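Side-chain contacts in putative cytochrome P450 120 (Synechocystis sp., PDB 2VE3), which binds heme and retinoic acid and probably works as a monooxygenase of the cytochrome P450 family: residues 259-262 with 263-267; 425-428 with 429-433. All blocks are in the same frame, centred on the assembly; numbering follows the deposited sequence.

Overall arrangement
From the N terminus, the chain reaches contact 1 first, inside the long helix 241-272; contact 1 closes no loop and simply joins successive turns of that helix beside the heme. Contact 2 follows much later and closes the short hairpin of strands 424-426 and 430-432 near the C-terminal end. The two lie in series, neither nested nor crossed, yet their centres are only about 11 Å apart. A probable hydrogen bond, S261 OG to P430 O at 3.0 Å, and packing of S261 CB on S429 CB lay the hairpin on the helix. Together they link heme and retinoic acid surroundings, L259 touching the heme and P428 the retinoic acid.

Contact 1: residues 259-262 with 263-267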
loop_
_atom_site.group_PDB
_atom_site.type_symbol
_atom_site.label_atom_id
_atom_site.label_comp_id
_atom_site.label_asym_id
_atom_site.label_seq_id
_atom_site.Cartn_x
_atom_site.Cartn_y
_atom_site.Cartn_z
ATOM N N LEU A 259 -4.351 0.783 2.826
ATOM C CA LEU A 259 -5.585 0.159 3.289
ATOM C C LEU A 259 -6.831 0.858 2.802
ATOM O O LEU A 259 -7.844 0.216 2.586
ATOM C CB LEU A 259 -5.587 -0.030 4.810
ATOM C CG LEU A 259 -4.942 -1.397 5.014
ATOM C CD1 LEU A 259 -3.841 -1.370 6.042
ATOM C CD2 LEU A 259 -6.012 -2.491 5.262
ATOM N N THR A 260 -6.768 2.178 2.637
ATOM C CA THR A 260 -7.845 2.910 1.966
ATOM C C THR A 260 -8.162 2.330 0.575
ATOM O O THR A 260 -9.308 2.066 0.258
ATOM C CB THR A 260 -7.493 4.383 1.838
ATOM O OG1 THR A 260 -7.571 4.999 3.137
ATOM C CG2 THR A 260 -8.458 5.056 0.903
ATOM N N SER A 261 -7.134 2.145 -0.241
ATOM C CA SER A 261 -7.270 1.508 -1.549
ATOM C C SER A 261 -7.798 0.046 -1.468
ATOM O O SER A 261 -8.797 -0.288 -2.118
ATOM C CB SER A 261 -5.955 1.605 -2.323
ATOM O OG SER A 261 -6.093 1.074 -3.623
ATOM N N ALA A 262 -7.158 -0.803 -0.657
ATOM C CA ALA A 262 -7.555 -2.212 -0.573
ATOM C C ALA A 262 -9.034 -2.361 -0.191
ATOM O O ALA A 262 -9.744 -3.178 -0.777
ATOM C CB ALA A 262 -6.654 -2.994 0.387
ATOM N N LEU A 263 -9.494 -1.553 0.767
ATOM C CA LEU A 263 -10.877 -1.672 1.270
ATOM C C LEU A 263 -11.919 -1.047 0.363
ATOM O O LEU A 263 -13.033 -1.554 0.327
ATOM C CB LEU A 263 -11.037 -1.109 2.687
ATOM C CG LEU A 263 -10.095 -1.559 3.807
ATOM C CD1 LEU A 263 -10.560 -0.896 5.097
ATOM C CD2 LEU A 263 -9.999 -3.084 3.965
ATOM N N SER A 264 -11.598 0.063 -0.323
ATOM C CA SER A 264 -12.489 0.565 -1.378
ATOM C C SER A 264 -12.586 -0.460 -2.503
ATOM O O SER A 264 -13.678 -0.676 -3.037
ATOM C CB SER A 264 -12.081 1.931 -1.950
ATOM O OG SER A 264 -10.716 1.968 -2.322
ATOM N N SER A 265 -11.455 -1.080 -2.850
ATOM C CA SER A 265 -11.438 -2.160 -3.852
ATOM C C SER A 265 -12.335 -3.318 -3.447
ATOM O O SER A 265 -13.100 -3.795 -4.268
ATOM C CB SER A 265 -10.028 -2.666 -4.126
ATOM O OG SER A 265 -9.220 -1.613 -4.627
ATOM N N PHE A 266 -12.232 -3.759 -2.189
ATOM C CA PHE A 266 -13.077 -4.842 -1.652
ATOM C C PHE A 266 -14.555 -4.456 -1.674
ATOM O O PHE A 266 -15.435 -5.285 -1.958
ATOM C CB PHE A 266 -12.659 -5.200 -0.213
ATOM C CG PHE A 266 -13.548 -6.228 0.442
ATOM C CD1 PHE A 266 -13.271 -7.591 0.313
ATOM C CD2 PHE A 266 -14.676 -5.834 1.164
ATOM C CE1 PHE A 266 -14.097 -8.541 0.893
ATOM C CE2 PHE A 266 -15.529 -6.794 1.744
ATOM C CZ PHE A 266 -15.224 -8.147 1.607
ATOM N N CYS A 267 -14.828 -3.202 -1.334
ATOM C CA CYS A 267 -16.196 -2.696 -1.337
ATOM C C CYS A 267 -16.698 -2.566 -2.765
ATOM O O CYS A 267 -17.859 -2.848 -3.045
ATOM C CB CYS A 267 -16.289 -1.341 -0.631
ATOM S SG CYS A 267 -15.980 -1.391 1.113
HETATM O O HOH W 1 -6.820 -1.465 -4.177
#
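L259 meets L263 one turn further along the long distal helix of the P450 fold (helix I), just after its A-G-H-E-T signature. L263 N donates to L259 O in the regular helical bond, while L263 CG, beside its own backbone N (chi1 -51°), lies 3.1 Å from the same L259 O, a tight fit. The two branches meet as methyls, L259 CD2 to L263 CD2 at 4.2 Å; L259 also touches the heme and L263 packs on M150 of helix 143-159. With only an alanine here in place of L263, L259 CD2 would probably lose this methyl neighbour and a gap would open toward M150. T260 sends its OG1 off to T151 and H256 O, but its carbonyl accepts S264 N at 3.1 Å and has S264 OG 2.9 Å from T260 O. That hydroxyl, turned between its backbone N and carbonyl carbon (chi1 50°), also lies 3.0 Å from S261 O, and its single proton could go to either carbonyl. S261 O accepts S265 N almost straight on, with S265 OG a further 2.9 Å neighbour of S261 O. Water 1 joins S261 OG to S265 OG, although its distance to the latter is short enough to be doubtful; outside the helix, the probable hydrogen-bond partner of S261 OG is P430 O. A262, packed on L312 and M401, ends the run: its O accepts F266 N at 2.9 Å, with F266 CB 3.6 Å from A262 O.

Contact 2: residues 425-428 with 429-433; sequences VVTP and SPRPK. With REA (retinoic acid), chain D.
The two-stranded antiparallel hairpin of 424-426 and 430-432 is held by V425 and R431, a hydrogen-bonded pair: V425 N gives to R431 O and R431 N returns to V425 O, each N-to-O distance 2.8 Å. Both side chains lie on the same face of the hairpin. From there R431 stretches toward the turn, its CG between backbone N and carbonyl carbon (chi1 58°) and the rest extended to NE, and its guanidinium lies over V425. The methyl V425 CG2 stands 3.5 Å from R431 CZ, above the centre of the planar group, an apolar cushion that limits how it can turn. T427 OG1 accepts from R431 NH2 at 2.8 Å, the oxygen 20° out of the guanidinium plane, and more weakly from R431 NE. Water 2 sits at the guanidinium edge, in plane, accepting from T427 N and, weakly, from R431 NE, and donating to S429 O. The hairpin is the one called β4 in P450s, whose turn characteristically reaches into the substrate pocket. Here a cis peptide bond before P428 shapes that turn, and P428 faces retinoic acid: its CG comes 4.0 Å from C19 of the ligand and its O 3.7 Å from C11. P428 also packs on F182 and E257, while S429 OG is bonded to P317 O. Nearer the turn, V426 CG1 lies 4.1 Å from P430 CD, and V426 CA makes a CA-H...O contact to S429 O, nearly straight at 168°. Beyond R431, the bent chain of K433 crosses V425 at about a right angle, CE 3.9 Å from V425 CG1.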
loop_
_atom_site.group_PDB
_atom_site.type_symbol
_atom_site.label_atom_id
_atom_site.label_comp_id
_atom_site.label_asym_id
_atom_site.label_seq_id
_atom_site.Cartn_x
_atom_site.Cartn_y
_atom_site.Cartn_z
ATOM N N VAL A 425 -8.904 5.933 -10.570
ATOM C CA VAL A 425 -7.797 6.888 -10.668
ATOM C C VAL A 425 -6.767 6.551 -9.605
ATOM O O VAL A 425 -7.108 5.949 -8.595
ATOM C CB VAL A 425 -8.261 8.378 -10.545
ATOM C CG1 VAL A 425 -9.015 8.803 -11.816
ATOM C CG2 VAL A 425 -9.136 8.577 -9.350
ATOM N N VAL A 426 -5.514 6.924 -9.854
ATOM C CA VAL A 426 -4.387 6.552 -9.000
ATOM C C VAL A 426 -3.553 7.780 -8.571
ATOM O O VAL A 426 -2.550 8.109 -9.208
ATOM C CB VAL A 426 -3.483 5.471 -9.685
ATOM C CG1 VAL A 426 -2.490 4.913 -8.716
ATOM C CG2 VAL A 426 -4.317 4.311 -10.281
ATOM N N THR A 427 -3.965 8.448 -7.493
ATOM C CA THR A 427 -3.213 9.608 -6.966
ATOM C C THR A 427 -2.942 9.565 -5.440
ATOM O O THR A 427 -3.492 10.375 -4.677
ATOM C CB THR A 427 -3.924 10.953 -7.272
ATOM O OG1 THR A 427 -5.230 10.935 -6.674
ATOM C CG2 THR A 427 -4.035 11.208 -8.785
ATOM N N PRO A 428 -2.052 8.675 -4.990
ATOM C CA PRO A 428 -1.224 7.743 -5.721
ATOM C C PRO A 428 -1.653 6.261 -5.638
ATOM O O PRO A 428 -0.853 5.392 -5.997
ATOM C CB PRO A 428 0.118 7.929 -5.022
ATOM C CG PRO A 428 -0.258 8.182 -3.568
ATOM C CD PRO A 428 -1.720 8.647 -3.556
ATOM N N SER A 429 -2.886 5.995 -5.190
ATOM C CA SER A 429 -3.464 4.641 -5.072
ATOM C C SER A 429 -4.802 4.532 -5.794
ATOM O O SER A 429 -5.550 5.503 -5.823
ATOM C CB SER A 429 -3.717 4.309 -3.597
ATOM O OG SER A 429 -2.657 3.562 -3.063
ATOM N N PRO A 430 -5.133 3.344 -6.352
ATOM C CA PRO A 430 -6.454 3.196 -6.995
ATOM C C PRO A 430 -7.645 3.620 -6.131
ATOM O O PRO A 430 -7.761 3.206 -4.989
ATOM C CB PRO A 430 -6.523 1.698 -7.331
ATOM C CG PRO A 430 -5.117 1.271 -7.453
ATOM C CD PRO A 430 -4.336 2.102 -6.458
ATOM N N ARG A 431 -8.516 4.465 -6.693
ATOM C CA ARG A 431 -9.797 4.853 -6.074
ATOM C C ARG A 431 -10.830 5.020 -7.186
ATOM O O ARG A 431 -10.470 5.412 -8.290
ATOM C CB ARG A 431 -9.662 6.152 -5.253
ATOM C CG ARG A 431 -9.154 7.369 -6.035
ATOM C CD ARG A 431 -8.744 8.571 -5.158
ATOM N NE ARG A 431 -8.036 9.560 -5.997
ATOM C CZ ARG A 431 -8.609 10.649 -6.521
ATOM N NH1 ARG A 431 -9.889 10.919 -6.248
ATOM N NH2 ARG A 431 -7.907 11.479 -7.300
ATOM N N PRO A 432 -12.115 4.702 -6.914
ATOM C CA PRO A 432 -13.159 4.976 -7.909
ATOM C C PRO A 432 -13.396 6.493 -8.070
ATOM O O PRO A 432 -13.469 7.211 -7.069
ATOM C CB PRO A 432 -14.395 4.285 -7.320
ATOM C CG PRO A 432 -14.148 4.277 -5.856
ATOM C CD PRO A 432 -12.665 4.092 -5.690
ATOM N N LYS A 433 -13.492 6.966 -9.310
ATOM C CA LYS A 433 -13.616 8.411 -9.582
ATOM C C LYS A 433 -14.745 9.113 -8.804
ATOM O O LYS A 433 -14.516 10.175 -8.210
ATOM C CB LYS A 433 -13.706 8.705 -11.083
ATOM C CG LYS A 433 -13.231 10.126 -11.467
ATOM C CD LYS A 433 -13.250 10.367 -12.964
ATOM C CE LYS A 433 -12.395 9.329 -13.723
ATOM N NZ LYS A 433 -12.461 9.492 -15.211
HETATM C C1 REA D . 4.621 2.186 0.567
HETATM C C2 REA D . 5.543 2.279 1.779
HETATM C C3 REA D . 6.982 2.530 1.327
HETATM C C4 REA D . 7.095 3.914 0.692
HETATM C C5 REA D . 5.961 4.221 -0.264
HETATM C C6 REA D . 4.806 3.432 -0.320
HETATM C C7 REA D . 3.745 3.827 -1.256
HETATM C C8 REA D . 3.890 3.536 -2.682
HETATM C C9 REA D . 2.882 4.081 -3.615
HETATM C C10 REA D . 3.292 4.168 -5.000
HETATM C C11 REA D . 2.471 3.759 -6.125
HETATM C C12 REA D . 3.266 3.543 -7.333
HETATM C C13 REA D . 2.896 4.082 -8.641
HETATM C C14 REA D . 3.730 3.650 -9.691
HETATM C C15 REA D . 3.324 3.537 -11.079
HETATM C C16 REA D . 4.974 0.941 -0.269
HETATM C C17 REA D . 3.194 2.073 1.103
HETATM C C18 REA D . 6.107 5.436 -1.147
HETATM C C19 REA D . 1.522 4.567 -3.173
HETATM C C20 REA D . 1.735 5.028 -8.808
HETATM O O1 REA D . 2.150 3.759 -11.421
HETATM O O2 REA D . 4.157 3.215 -11.941
HETATM O O HOH W 2 -5.488 7.958 -5.176
#